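Local coordinates for protein probable threonyl-tRNA synthetase 1 (Aeropyrum pernix, PDB 3A32) that attaches threonine to tRNA(Thr), first activating the amino acid with ATP to threonyl-AMP, and, lacking the editing domain, probably cannot deacylate mischarged seryl-tRNA(Thr), at residues A[176-181]-A[230-235]; A[413-418]-A[440-445]; A[57-62]-A[190-195]. All coordinates share one frame; numbering follows the deposited sequence.

Contact 1: residues A[176-181]-A[230-235]; sequences DVVYDV and EALREA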
ATOM      1  N   ASP A 176      13.774 -25.868   7.296  1.00 12.82           N
ATOM      2  CA  ASP A 176      12.620 -25.728   6.404  1.00 13.16           C
ATOM      3  C   ASP A 176      12.284 -24.248   6.116  1.00 12.89           C
ATOM      4  O   ASP A 176      11.889 -23.896   4.996  1.00 12.64           O
ATOM      5  CB  ASP A 176      11.385 -26.371   7.047  1.00 13.76           C
ATOM      6  CG  ASP A 176      11.342 -27.940   6.933  1.00 15.75           C
ATOM      7  OD1 ASP A 176      12.120 -28.581   6.218  1.00 16.13           O
ATOM      8  OD2 ASP A 176      10.496 -28.541   7.613  1.00 19.16           O
ATOM      9  N   VAL A 177      12.377 -23.406   7.146  1.00 11.29           N
ATOM     10  CA  VAL A 177      12.126 -22.000   7.018  1.00 10.53           C
ATOM     11  C   VAL A 177      13.124 -21.352   6.060  1.00  9.87           C
ATOM     12  O   VAL A 177      12.729 -20.604   5.150  1.00 10.00           O
ATOM     13  CB  VAL A 177      12.145 -21.321   8.416  1.00 11.63           C
ATOM     14  CG1 VAL A 177      12.493 -19.853   8.301  1.00 11.57           C
ATOM     15  CG2 VAL A 177      10.772 -21.535   9.156  1.00 12.03           C
ATOM     16  N   VAL A 178      14.413 -21.682   6.232  1.00  8.94           N
ATOM     17  CA  VAL A 178      15.471 -21.188   5.347  1.00  8.20           C
ATOM     18  C   VAL A 178      15.225 -21.588   3.903  1.00  9.43           C
ATOM     19  O   VAL A 178      15.346 -20.756   2.968  1.00  9.71           O
ATOM     20  CB  VAL A 178      16.938 -21.590   5.836  1.00  7.84           C
ATOM     21  CG1 VAL A 178      18.022 -21.065   4.846  1.00  5.66           C
ATOM     22  CG2 VAL A 178      17.209 -21.011   7.182  1.00  5.36           C
ATOM     23  N   TYR A 179      14.898 -22.871   3.718  1.00 10.19           N
ATOM     24  CA  TYR A 179      14.627 -23.415   2.416  1.00 10.89           C
ATOM     25  C   TYR A 179      13.407 -22.725   1.786  1.00 10.92           C
ATOM     26  O   TYR A 179      13.455 -22.328   0.627  1.00 11.36           O
ATOM     27  CB  TYR A 179      14.434 -24.936   2.508  1.00 13.06           C
ATOM     28  CG  TYR A 179      14.193 -25.563   1.160  1.00 15.31           C
ATOM     29  CD1 TYR A 179      15.264 -25.821   0.273  1.00 15.45           C
ATOM     30  CD2 TYR A 179      12.894 -25.871   0.752  1.00 16.44           C
ATOM     31  CE1 TYR A 179      15.015 -26.362  -0.986  1.00 16.41           C
ATOM     32  CE2 TYR A 179      12.646 -26.430  -0.481  1.00 16.42           C
ATOM     33  CZ  TYR A 179      13.692 -26.672  -1.326  1.00 16.80           C
ATOM     34  OH  TYR A 179      13.378 -27.204  -2.546  1.00 21.85           O
ATOM     35  N   ASP A 180      12.326 -22.586   2.552  1.00  9.91           N
ATOM     36  CA  ASP A 180      11.106 -21.968   2.095  1.00  9.06           C
ATOM     37  C   ASP A 180      11.299 -20.536   1.623  1.00  8.90           C
ATOM     38  O   ASP A 180      10.635 -20.118   0.653  1.00  8.67           O
ATOM     39  CB  ASP A 180      10.047 -21.984   3.199  1.00  9.16           C
ATOM     40  CG  ASP A 180       9.445 -23.421   3.439  1.00 12.28           C
ATOM     41  OD1 ASP A 180       9.721 -24.357   2.668  1.00  9.28           O
ATOM     42  OD2 ASP A 180       8.680 -23.589   4.411  1.00 15.79           O
ATOM     43  N   VAL A 181      12.201 -19.801   2.295  1.00  8.36           N
ATOM     44  CA  VAL A 181      12.504 -18.408   1.899  1.00  7.40           C
ATOM     45  C   VAL A 181      13.189 -18.420   0.565  1.00  7.73           C
ATOM     46  O   VAL A 181      12.839 -17.612  -0.293  1.00  7.46           O
ATOM     47  CB  VAL A 181      13.304 -17.612   2.962  1.00  7.40           C
ATOM     48  CG1 VAL A 181      13.745 -16.220   2.411  1.00  5.93           C
ATOM     49  CG2 VAL A 181      12.432 -17.421   4.223  1.00  5.02           C
ATOM     50  N   GLU A 230      24.856 -24.541  10.332  1.00 14.39           N
ATOM     51  CA  GLU A 230      24.388 -25.826   9.907  1.00 16.99           C
ATOM     52  C   GLU A 230      22.944 -25.774   9.370  1.00 16.04           C
ATOM     53  O   GLU A 230      22.626 -26.490   8.434  1.00 17.23           O
ATOM     54  CB  GLU A 230      24.618 -26.851  11.015  1.00 17.76           C
ATOM     55  CG  GLU A 230      23.449 -27.343  11.664  1.00 26.69           C
ATOM     56  CD  GLU A 230      23.240 -28.786  11.308  1.00 39.23           C
ATOM     57  OE1 GLU A 230      22.945 -29.582  12.246  1.00 40.26           O
ATOM     58  OE2 GLU A 230      23.417 -29.110  10.091  1.00 43.61           O
ATOM     59  N   ALA A 231      22.089 -24.886   9.874  1.00 14.42           N
ATOM     60  CA  ALA A 231      20.769 -24.719   9.181  1.00 14.06           C
ATOM     61  C   ALA A 231      20.929 -24.252   7.709  1.00 13.23           C
ATOM     62  O   ALA A 231      20.267 -24.776   6.796  1.00 12.99           O
ATOM     63  CB  ALA A 231      19.828 -23.810   9.971  1.00 12.55           C
ATOM     64  N   LEU A 232      21.860 -23.317   7.485  1.00 12.52           N
ATOM     65  CA  LEU A 232      22.145 -22.770   6.150  1.00 11.51           C
ATOM     66  C   LEU A 232      22.787 -23.754   5.211  1.00 11.83           C
ATOM     67  O   LEU A 232      22.582 -23.678   3.995  1.00 12.25           O
ATOM     68  CB  LEU A 232      23.037 -21.519   6.261  1.00 10.72           C
ATOM     69  CG  LEU A 232      22.440 -20.314   6.976  1.00 10.35           C
ATOM     70  CD1 LEU A 232      23.521 -19.239   7.263  1.00 11.45           C
ATOM     71  CD2 LEU A 232      21.253 -19.704   6.170  1.00  8.76           C
ATOM     72  N   ARG A 233      23.602 -24.660   5.760  1.00 11.57           N
ATOM     73  CA  ARG A 233      24.269 -25.670   4.959  1.00 12.21           C
ATOM     74  C   ARG A 233      23.295 -26.723   4.471  1.00 12.27           C
ATOM     75  O   ARG A 233      23.302 -27.058   3.288  1.00 12.94           O
ATOM     76  CB  ARG A 233      25.437 -26.320   5.721  1.00 12.20           C
ATOM     77  CG  ARG A 233      26.635 -25.432   5.831  1.00 14.57           C
ATOM     78  CD  ARG A 233      27.774 -26.143   6.517  1.00 18.49           C
ATOM     79  NE  ARG A 233      28.893 -25.240   6.675  1.00 18.35           N
ATOM     80  CZ  ARG A 233      29.425 -24.922   7.846  1.00 21.54           C
ATOM     81  NH1 ARG A 233      28.954 -25.465   8.964  1.00 23.34           N
ATOM     82  NH2 ARG A 233      30.453 -24.094   7.900  1.00 19.00           N
ATOM     83  N   GLU A 234      22.446 -27.228   5.361  1.00 13.02           N
ATOM     84  CA  GLU A 234      21.422 -28.195   4.971  1.00 14.12           C
ATOM     85  C   GLU A 234      20.431 -27.628   3.977  1.00 13.33           C
ATOM     86  O   GLU A 234      20.109 -28.277   3.001  1.00 13.12           O
ATOM     87  CB  GLU A 234      20.661 -28.721   6.188  1.00 14.80           C
ATOM     88  CG  GLU A 234      21.507 -29.565   7.100  1.00 22.42           C
ATOM     89  CD  GLU A 234      21.883 -30.975   6.488  1.00 28.64           C
ATOM     90  OE1 GLU A 234      21.494 -31.298   5.314  1.00 26.41           O
ATOM     91  OE2 GLU A 234      22.573 -31.739   7.222  1.00 29.61           O
ATOM     92  N   ALA A 235      19.949 -26.416   4.244  1.00 13.29           N
ATOM     93  CA  ALA A 235      19.015 -25.744   3.341  1.00 13.01           C
ATOM     94  C   ALA A 235      19.627 -25.556   1.945  1.00 12.43           C
ATOM     95  O   ALA A 235      19.001 -25.925   0.942  1.00 11.86           O
ATOM     96  CB  ALA A 235      18.503 -24.391   3.935  1.00 11.16           C
TER

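Contact 2: residues A[413-418]-A[440-445]; sequences LDVRVF and ENLAAV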
ATOM      1  N   LEU A 413      -7.651  -7.881 -34.955  1.00  9.57           N
ATOM      2  CA  LEU A 413      -6.737  -6.865 -34.417  1.00 10.32           C
ATOM      3  C   LEU A 413      -5.300  -7.322 -34.597  1.00  9.18           C
ATOM      4  O   LEU A 413      -5.050  -8.503 -34.584  1.00  9.64           O
ATOM      5  CB  LEU A 413      -7.008  -6.623 -32.940  1.00 11.10           C
ATOM      6  CG  LEU A 413      -8.404  -6.090 -32.581  1.00 14.67           C
ATOM      7  CD1 LEU A 413      -8.598  -6.200 -31.083  1.00 16.83           C
ATOM      8  CD2 LEU A 413      -8.634  -4.636 -33.092  1.00 10.88           C
ATOM      9  N   ASP A 414      -4.383  -6.393 -34.768  1.00  8.21           N
ATOM     10  CA  ASP A 414      -2.942  -6.670 -34.804  1.00  9.12           C
ATOM     11  C   ASP A 414      -2.370  -6.291 -33.424  1.00 10.00           C
ATOM     12  O   ASP A 414      -2.243  -5.096 -33.085  1.00  9.38           O
ATOM     13  CB  ASP A 414      -2.287  -5.865 -35.927  1.00  8.02           C
ATOM     14  CG  ASP A 414      -0.782  -5.920 -35.913  1.00 11.25           C
ATOM     15  OD1 ASP A 414      -0.171  -6.483 -35.006  1.00  9.63           O
ATOM     16  OD2 ASP A 414      -0.171  -5.372 -36.856  1.00 15.37           O
ATOM     17  N   VAL A 415      -2.053  -7.322 -32.633  1.00  9.18           N
ATOM     18  CA  VAL A 415      -1.763  -7.157 -31.225  1.00  9.35           C
ATOM     19  C   VAL A 415      -0.375  -7.709 -30.947  1.00 10.21           C
ATOM     20  O   VAL A 415      -0.104  -8.876 -31.230  1.00 11.63           O
ATOM     21  CB  VAL A 415      -2.811  -7.883 -30.341  1.00  8.87           C
ATOM     22  CG1 VAL A 415      -2.460  -7.816 -28.862  1.00  7.83           C
ATOM     23  CG2 VAL A 415      -4.166  -7.312 -30.553  1.00  7.14           C
ATOM     24  N   ARG A 416       0.486  -6.863 -30.385  1.00  9.86           N
ATOM     25  CA  ARG A 416       1.899  -7.137 -30.216  1.00  9.36           C
ATOM     26  C   ARG A 416       2.294  -7.042 -28.749  1.00  9.23           C
ATOM     27  O   ARG A 416       2.443  -5.965 -28.165  1.00  9.39           O
ATOM     28  CB  ARG A 416       2.737  -6.190 -31.091  1.00  8.59           C
ATOM     29  CG  ARG A 416       2.092  -6.052 -32.463  1.00  9.65           C
ATOM     30  CD  ARG A 416       3.065  -5.674 -33.490  1.00 13.15           C
ATOM     31  NE  ARG A 416       2.471  -5.691 -34.817  1.00 14.15           N
ATOM     32  CZ  ARG A 416       3.120  -5.312 -35.910  1.00 13.30           C
ATOM     33  NH1 ARG A 416       4.386  -4.888 -35.832  1.00 11.43           N
ATOM     34  NH2 ARG A 416       2.515  -5.395 -37.083  1.00 11.11           N
ATOM     35  N   VAL A 417       2.453  -8.214 -28.171  1.00  9.72           N
ATOM     36  CA  VAL A 417       2.878  -8.405 -26.797  1.00  9.98           C
ATOM     37  C   VAL A 417       4.416  -8.406 -26.794  1.00  9.98           C
ATOM     38  O   VAL A 417       5.057  -8.842 -27.740  1.00 11.82           O
ATOM     39  CB  VAL A 417       2.242  -9.744 -26.285  1.00 11.05           C
ATOM     40  CG1 VAL A 417       2.729 -10.092 -24.873  1.00 12.28           C
ATOM     41  CG2 VAL A 417       0.684  -9.667 -26.302  1.00  8.17           C
ATOM     42  N   PHE A 418       5.038  -7.853 -25.786  1.00 10.04           N
ATOM     43  CA  PHE A 418       6.483  -7.824 -25.779  1.00  9.89           C
ATOM     44  C   PHE A 418       6.933  -9.040 -25.004  1.00 11.74           C
ATOM     45  O   PHE A 418       6.518  -9.252 -23.856  1.00 12.75           O
ATOM     46  CB  PHE A 418       7.045  -6.548 -25.139  1.00  8.34           C
ATOM     47  CG  PHE A 418       8.511  -6.482 -25.248  1.00  8.79           C
ATOM     48  CD1 PHE A 418       9.126  -5.951 -26.434  1.00  6.06           C
ATOM     49  CD2 PHE A 418       9.317  -7.066 -24.241  1.00  6.01           C
ATOM     50  CE1 PHE A 418      10.536  -5.963 -26.594  1.00  5.81           C
ATOM     51  CE2 PHE A 418      10.733  -7.101 -24.386  1.00  6.80           C
ATOM     52  CZ  PHE A 418      11.352  -6.528 -25.551  1.00  4.92           C
ATOM     53  N   GLU A 440     -13.168  -7.978 -24.708  1.00 10.88           N
ATOM     54  CA  GLU A 440     -13.173  -9.222 -23.955  1.00 12.17           C
ATOM     55  C   GLU A 440     -11.957 -10.037 -24.297  1.00 10.99           C
ATOM     56  O   GLU A 440     -11.264 -10.524 -23.403  1.00 11.23           O
ATOM     57  CB  GLU A 440     -14.460 -10.028 -24.195  1.00 13.22           C
ATOM     58  CG  GLU A 440     -15.712  -9.342 -23.677  1.00 16.26           C
ATOM     59  CD  GLU A 440     -15.704  -9.155 -22.126  1.00 20.87           C
ATOM     60  OE1 GLU A 440     -15.549 -10.174 -21.399  1.00 19.60           O
ATOM     61  OE2 GLU A 440     -15.893  -8.000 -21.653  1.00 19.37           O
ATOM     62  N   ASN A 441     -11.684 -10.129 -25.590  1.00 10.59           N
ATOM     63  CA  ASN A 441     -10.566 -10.881 -26.133  1.00 11.15           C
ATOM     64  C   ASN A 441      -9.197 -10.299 -25.750  1.00 10.97           C
ATOM     65  O   ASN A 441      -8.251 -11.064 -25.520  1.00 11.99           O
ATOM     66  CB  ASN A 441     -10.690 -10.950 -27.676  1.00 11.63           C
ATOM     67  CG  ASN A 441     -11.865 -11.812 -28.128  1.00 13.74           C
ATOM     68  OD1 ASN A 441     -12.461 -12.517 -27.319  1.00 14.65           O
ATOM     69  ND2 ASN A 441     -12.193 -11.766 -29.421  1.00 12.06           N
ATOM     70  N   LEU A 442      -9.081  -8.968 -25.723  1.00  9.37           N
ATOM     71  CA  LEU A 442      -7.863  -8.325 -25.252  1.00  9.33           C
ATOM     72  C   LEU A 442      -7.710  -8.566 -23.761  1.00  9.86           C
ATOM     73  O   LEU A 442      -6.585  -8.851 -23.278  1.00 10.08           O
ATOM     74  CB  LEU A 442      -7.850  -6.824 -25.570  1.00  9.03           C
ATOM     75  CG  LEU A 442      -7.704  -6.533 -27.073  1.00  9.23           C
ATOM     76  CD1 LEU A 442      -8.029  -5.150 -27.401  1.00  7.43           C
ATOM     77  CD2 LEU A 442      -6.288  -6.838 -27.567  1.00  8.43           C
ATOM     78  N   ALA A 443      -8.822  -8.493 -23.020  1.00  9.40           N
ATOM     79  CA  ALA A 443      -8.760  -8.795 -21.577  1.00  8.68           C
ATOM     80  C   ALA A 443      -8.341 -10.236 -21.317  1.00  8.62           C
ATOM     81  O   ALA A 443      -7.586 -10.495 -20.362  1.00  8.72           O
ATOM     82  CB  ALA A 443     -10.065  -8.452 -20.858  1.00  7.32           C
ATOM     83  N   ALA A 444      -8.766 -11.169 -22.186  1.00  7.63           N
ATOM     84  CA  ALA A 444      -8.279 -12.573 -22.086  1.00  7.00           C
ATOM     85  C   ALA A 444      -6.763 -12.726 -22.270  1.00  7.27           C
ATOM     86  O   ALA A 444      -6.132 -13.548 -21.593  1.00  7.51           O
ATOM     87  CB  ALA A 444      -9.038 -13.512 -23.116  1.00  5.25           C
ATOM     88  N   VAL A 445      -6.191 -11.995 -23.224  1.00  7.31           N
ATOM     89  CA  VAL A 445      -4.749 -11.991 -23.434  1.00  8.96           C
ATOM     90  C   VAL A 445      -4.050 -11.465 -22.164  1.00 10.38           C
ATOM     91  O   VAL A 445      -3.036 -12.029 -21.730  1.00 11.93           O
ATOM     92  CB  VAL A 445      -4.375 -11.123 -24.658  1.00  9.80           C
ATOM     93  CG1 VAL A 445      -2.919 -10.692 -24.611  1.00 11.52           C
ATOM     94  CG2 VAL A 445      -4.710 -11.853 -26.002  1.00  9.02           C
TER

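Contact 3: residues A[57-62]-A[190-195]; sequences EVLAKF and ERLFKL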
ATOM      1  N   GLU A  57       0.820  -4.563  -2.830  1.00  6.95           N
ATOM      2  CA  GLU A  57      -0.372  -5.396  -2.801  1.00  7.25           C
ATOM      3  C   GLU A  57      -0.049  -6.839  -3.149  1.00  6.32           C
ATOM      4  O   GLU A  57      -0.493  -7.757  -2.465  1.00  6.86           O
ATOM      5  CB  GLU A  57      -1.394  -4.836  -3.813  1.00  6.73           C
ATOM      6  CG  GLU A  57      -2.562  -5.731  -3.947  1.00 10.42           C
ATOM      7  CD  GLU A  57      -3.533  -5.403  -5.110  1.00 10.42           C
ATOM      8  OE1 GLU A  57      -3.587  -4.228  -5.520  1.00  8.33           O
ATOM      9  OE2 GLU A  57      -4.247  -6.388  -5.547  1.00 11.36           O
ATOM     10  N   VAL A  58       0.678  -7.036  -4.254  1.00  5.12           N
ATOM     11  CA  VAL A  58       1.177  -8.363  -4.664  1.00  3.49           C
ATOM     12  C   VAL A  58       2.117  -8.980  -3.625  1.00  3.78           C
ATOM     13  O   VAL A  58       1.943 -10.123  -3.265  1.00  5.40           O
ATOM     14  CB  VAL A  58       1.927  -8.330  -6.061  1.00  3.00           C
ATOM     15  CG1 VAL A  58       2.589  -9.693  -6.365  1.00  2.00           C
ATOM     16  CG2 VAL A  58       0.952  -7.938  -7.197  1.00  2.00           C
ATOM     17  N   LEU A  59       3.099  -8.232  -3.143  1.00  3.29           N
ATOM     18  CA  LEU A  59       4.040  -8.767  -2.170  1.00  4.23           C
ATOM     19  C   LEU A  59       3.380  -9.032  -0.833  1.00  4.57           C
ATOM     20  O   LEU A  59       3.672 -10.055  -0.230  1.00  5.57           O
ATOM     21  CB  LEU A  59       5.275  -7.849  -1.992  1.00  4.43           C
ATOM     22  CG  LEU A  59       6.043  -7.650  -3.305  1.00  7.00           C
ATOM     23  CD1 LEU A  59       7.136  -6.589  -3.162  1.00  5.56           C
ATOM     24  CD2 LEU A  59       6.599  -9.023  -3.745  1.00  6.50           C
ATOM     25  N   ALA A  60       2.499  -8.128  -0.377  1.00  3.75           N
ATOM     26  CA  ALA A  60       1.727  -8.334   0.839  1.00  4.37           C
ATOM     27  C   ALA A  60       0.866  -9.601   0.772  1.00  4.76           C
ATOM     28  O   ALA A  60       0.944 -10.453   1.654  1.00  4.71           O
ATOM     29  CB  ALA A  60       0.849  -7.084   1.182  1.00  3.62           C
ATOM     30  N   LYS A  61       0.061  -9.727  -0.275  1.00  4.91           N
ATOM     31  CA  LYS A  61      -0.784 -10.913  -0.476  1.00  5.46           C
ATOM     32  C   LYS A  61      -0.007 -12.202  -0.674  1.00  6.01           C
ATOM     33  O   LYS A  61      -0.422 -13.247  -0.129  1.00  6.67           O
ATOM     34  CB  LYS A  61      -1.789 -10.696  -1.628  1.00  5.38           C
ATOM     35  CG  LYS A  61      -2.793  -9.553  -1.334  1.00  5.15           C
ATOM     36  CD  LYS A  61      -3.657  -9.166  -2.530  1.00  4.28           C
ATOM     37  CE  LYS A  61      -4.651  -8.114  -2.078  1.00  3.04           C
ATOM     38  NZ  LYS A  61      -5.551  -7.635  -3.173  1.00  5.48           N
ATOM     39  N   PHE A  62       1.096 -12.144  -1.440  1.00  5.91           N
ATOM     40  CA  PHE A  62       2.013 -13.298  -1.575  1.00  5.89           C
ATOM     41  C   PHE A  62       2.503 -13.790  -0.209  1.00  6.63           C
ATOM     42  O   PHE A  62       2.450 -14.989   0.091  1.00  6.00           O
ATOM     43  CB  PHE A  62       3.214 -12.998  -2.475  1.00  5.21           C
ATOM     44  CG  PHE A  62       4.253 -14.126  -2.499  1.00  6.76           C
ATOM     45  CD1 PHE A  62       3.933 -15.390  -3.041  1.00  7.44           C
ATOM     46  CD2 PHE A  62       5.535 -13.927  -1.983  1.00  6.14           C
ATOM     47  CE1 PHE A  62       4.882 -16.440  -3.041  1.00  8.15           C
ATOM     48  CE2 PHE A  62       6.487 -14.954  -1.964  1.00  9.41           C
ATOM     49  CZ  PHE A  62       6.165 -16.220  -2.517  1.00  9.05           C
ATOM     50  N   GLU A 190      10.486 -15.437 -10.721  1.00  7.61           N
ATOM     51  CA  GLU A 190       9.989 -16.106 -11.920  1.00  8.92           C
ATOM     52  C   GLU A 190       8.617 -15.622 -12.332  1.00  8.81           C
ATOM     53  O   GLU A 190       8.336 -15.446 -13.511  1.00  8.95           O
ATOM     54  CB  GLU A 190      10.024 -17.651 -11.756  1.00  8.27           C
ATOM     55  CG  GLU A 190      11.452 -18.184 -11.731  1.00  8.07           C
ATOM     56  CD  GLU A 190      11.561 -19.711 -11.692  1.00 10.43           C
ATOM     57  OE1 GLU A 190      10.643 -20.363 -11.159  1.00  9.03           O
ATOM     58  OE2 GLU A 190      12.584 -20.269 -12.200  1.00 14.74           O
ATOM     59  N   ARG A 191       7.758 -15.393 -11.353  1.00  9.22           N
ATOM     60  CA  ARG A 191       6.349 -15.141 -11.650  1.00  8.74           C
ATOM     61  C   ARG A 191       5.978 -13.700 -11.741  1.00  8.39           C
ATOM     62  O   ARG A 191       5.096 -13.350 -12.556  1.00  8.29           O
ATOM     63  CB  ARG A 191       5.441 -15.897 -10.675  1.00  9.43           C
ATOM     64  CG  ARG A 191       5.623 -17.394 -10.931  1.00 10.76           C
ATOM     65  CD  ARG A 191       4.752 -18.267 -10.135  1.00 13.44           C
ATOM     66  NE  ARG A 191       5.185 -19.640 -10.385  1.00 17.47           N
ATOM     67  CZ  ARG A 191       4.558 -20.719  -9.908  1.00 18.06           C
ATOM     68  NH1 ARG A 191       3.467 -20.584  -9.138  1.00 14.74           N
ATOM     69  NH2 ARG A 191       5.037 -21.926 -10.200  1.00 16.35           N
ATOM     70  N   LEU A 192       6.640 -12.865 -10.933  1.00  6.99           N
ATOM     71  CA  LEU A 192       6.375 -11.429 -10.954  1.00  6.90           C
ATOM     72  C   LEU A 192       7.283 -10.770 -11.953  1.00  7.80           C
ATOM     73  O   LEU A 192       6.846  -9.930 -12.765  1.00  8.76           O
ATOM     74  CB  LEU A 192       6.518 -10.788  -9.564  1.00  6.12           C
ATOM     75  CG  LEU A 192       6.266  -9.291  -9.465  1.00  5.71           C
ATOM     76  CD1 LEU A 192       4.846  -8.918  -9.913  1.00  3.72           C
ATOM     77  CD2 LEU A 192       6.518  -8.835  -8.042  1.00  4.78           C
ATOM     78  N   PHE A 193       8.546 -11.167 -11.928  1.00  8.07           N
ATOM     79  CA  PHE A 193       9.533 -10.519 -12.780  1.00  8.32           C
ATOM     80  C   PHE A 193       9.891 -11.291 -14.061  1.00  8.92           C
ATOM     81  O   PHE A 193      10.580 -10.747 -14.929  1.00  9.80           O
ATOM     82  CB  PHE A 193      10.754 -10.062 -11.954  1.00  7.56           C
ATOM     83  CG  PHE A 193      10.421  -8.936 -10.973  1.00  7.34           C
ATOM     84  CD1 PHE A 193      10.139  -7.645 -11.442  1.00  9.33           C
ATOM     85  CD2 PHE A 193      10.319  -9.173  -9.612  1.00  4.35           C
ATOM     86  CE1 PHE A 193       9.803  -6.556 -10.561  1.00  7.04           C
ATOM     87  CE2 PHE A 193       9.982  -8.111  -8.738  1.00  7.24           C
ATOM     88  CZ  PHE A 193       9.728  -6.782  -9.230  1.00  3.58           C
ATOM     89  N   LYS A 194       9.426 -12.532 -14.205  1.00  9.23           N
ATOM     90  CA  LYS A 194       9.826 -13.364 -15.376  1.00  9.35           C
ATOM     91  C   LYS A 194      11.330 -13.558 -15.538  1.00  9.27           C
ATOM     92  O   LYS A 194      11.861 -13.541 -16.671  1.00  9.81           O
ATOM     93  CB  LYS A 194       9.256 -12.758 -16.665  1.00  9.79           C
ATOM     94  CG  LYS A 194       7.750 -12.492 -16.585  1.00 12.50           C
ATOM     95  CD  LYS A 194       6.995 -13.837 -16.393  1.00 16.80           C
ATOM     96  CE  LYS A 194       7.242 -14.741 -17.619  1.00 20.71           C
ATOM     97  NZ  LYS A 194       6.334 -15.913 -17.602  1.00 23.86           N
ATOM     98  N   LEU A 195      12.033 -13.728 -14.416  1.00  9.03           N
ATOM     99  CA  LEU A 195      13.467 -13.970 -14.432  1.00  9.02           C
ATOM    100  C   LEU A 195      13.705 -15.427 -14.069  1.00  9.86           C
ATOM    101  O   LEU A 195      13.401 -15.842 -12.964  1.00 13.27           O
ATOM    102  CB  LEU A 195      14.175 -13.080 -13.414  1.00  8.48           C
ATOM    103  CG  LEU A 195      14.205 -11.554 -13.640  1.00  8.75           C
ATOM    104  CD1 LEU A 195      14.715 -10.842 -12.406  1.00  7.00           C
ATOM    105  CD2 LEU A 195      15.016 -11.180 -14.849  1.00  5.85           C
TER

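Contact 1: residues A[176-181]-A[230-235]
Leu232 and Ala235 of helix 222-243 pack on Val178 and Tyr179 of helix 174-191. Both helices belong to the class II aminoacyl-tRNA synthetase catalytic domain, where they meet beside the large mixed sheet. The short axes approach to 8.7 Å and cross at -52°.

Along 230-235, Leu232 comes first. Its CB is directed away from 176-181, and only the end of the side chain comes nearer. CG lies anti to the carbonyl carbon (chi1 -64°), and CD2 reaches Val178 CG1 at 3.7 Å. The two side chains cross at about a right angle. Val178 and Leu232 both touch Phe283 of strand 273-284, and Val178 also touches Ile281, which places the contact against the sheet.

Ala235 carries the closest approach. Its small CB lets the backbones come near, with Tyr179 CA and Ala235 CA 5.1 Å apart. The CG1 branch of Val178, anti to the backbone N, presses on Ala235 CB at 3.5 Å, tighter than usual for two carbons. The Tyr179 side chain also touches Arg238, Ile239 and Lys242 further along helix 222-243. Ala235 O lies at the edge of the Tyr179 ring, near its plane, 3.8 Å from Tyr179 CD1.

Contact 2: residues A[413-418]-A[440-445]
Leu442 meets two residues of strand 412-419 with its two methyl groups. CD1 faces Leu413 CD1 at 3.9 Å, and these two leucine side chains cross at about a right angle. The other methyl, CD2, goes to Val415, 3.7 Å from CG2 and 4.2 Å from CG1. It therefore sits against both branches of the valine, which it meets at a slant. CB of Leu442 does not itself point at the strand. With CG anti to the carbonyl carbon (chi1 -70°), the fork at the end of the side chain swings back to it.

One helical turn on, Val445 CG1 approaches Val417 CG2 at 4.1 Å. Here the side chains slide past each other in opposite directions, in a looser contact than those of Leu442.

This is helix-on-sheet packing in the anticodon-binding domain, an alpha/beta fold with a mixed central sheet. Segment 440-445 of helix 435-457 runs at 17° to strand segment 413-418, with 11.4 Å between the axes of the two segments. Ile363 and Leu367 of helix 353-369 and Val401 of the adjacent strand also touch Leu442. With both methyls of Leu442 gone, as in an alanine here, Leu413 and Val415 would probably lose their partner on the helix and a gap would be likely to open.

Asp414 and Arg416 point to the other face of the sheet. Arg416 grips the carboxylate side-on: NE bonds Asp414 OD1 at 2.8 Å, almost straight at 177°, and NH2 donates to the syn lone pair of Asp414 OD2 at 2.7 Å, so the pair forms a salt bridge.

Contact 3: residues A[57-62]-A[190-195]
Leu192 reaches helix 48-65 with both methyl groups, one for each of two consecutive residues. Its CD1 lies 4.3 Å from Val58 CG1. CD2 lies at the same distance, 4.3 Å, from Leu59 CD2. The contact is small, loose and wholly apolar. Leu192 points at the helix from its CB onward, and CG continues anti to the backbone N (chi1 180°). Leu59 starts more to one side and comes closer only at its end.

Val453 of helix 435-457 touches both Val58 and Leu192 and so joins this apolar cluster. Behind Leu192, one face of the Phe193 ring covers its CG, which sits 3.9 Å above the ring plane and offset toward the rim. The chain then turns at Lys194, which has positive phi. Arg328 holds this turn by hydrogen bonds to the carbonyl oxygens of Phe193 and Lys194.

Away from Leu192, Lys61 NZ forms a salt bridge with Glu57 OE2 at 3.0 Å, approaching from above the carboxylate plane. It also bridges to Glu57 of the second subunit, and reciprocally. The lysines probably offset the like charge of the two close Glu57 carboxylates. This long interface helix, followed by a strand, is consistent with class II motif 1.

In the fold
Contact 1 and contact 3 share helix 174-191. Contact 1 uses its beginning and contact 3 its end and the turn that follows, with centres about 22 Å apart. Their segments alternate along the chain: 57-62, 176-181, 190-195, 230-235. Contact 2 comes later, in the anticodon-binding domain, and its centre is about 42 Å from that of contact 1. Contact 3 lies between them, also about 22 Å from contact 2, near the centre of the chain. Helix 435-457 supplies a segment of contact 2 and, further on, Val453 beside contact 3. Around contact 3, helices 48-65 and 174-191 of the catalytic part meet this anticodon-domain helix, and helix 48-65 also faces the second subunit.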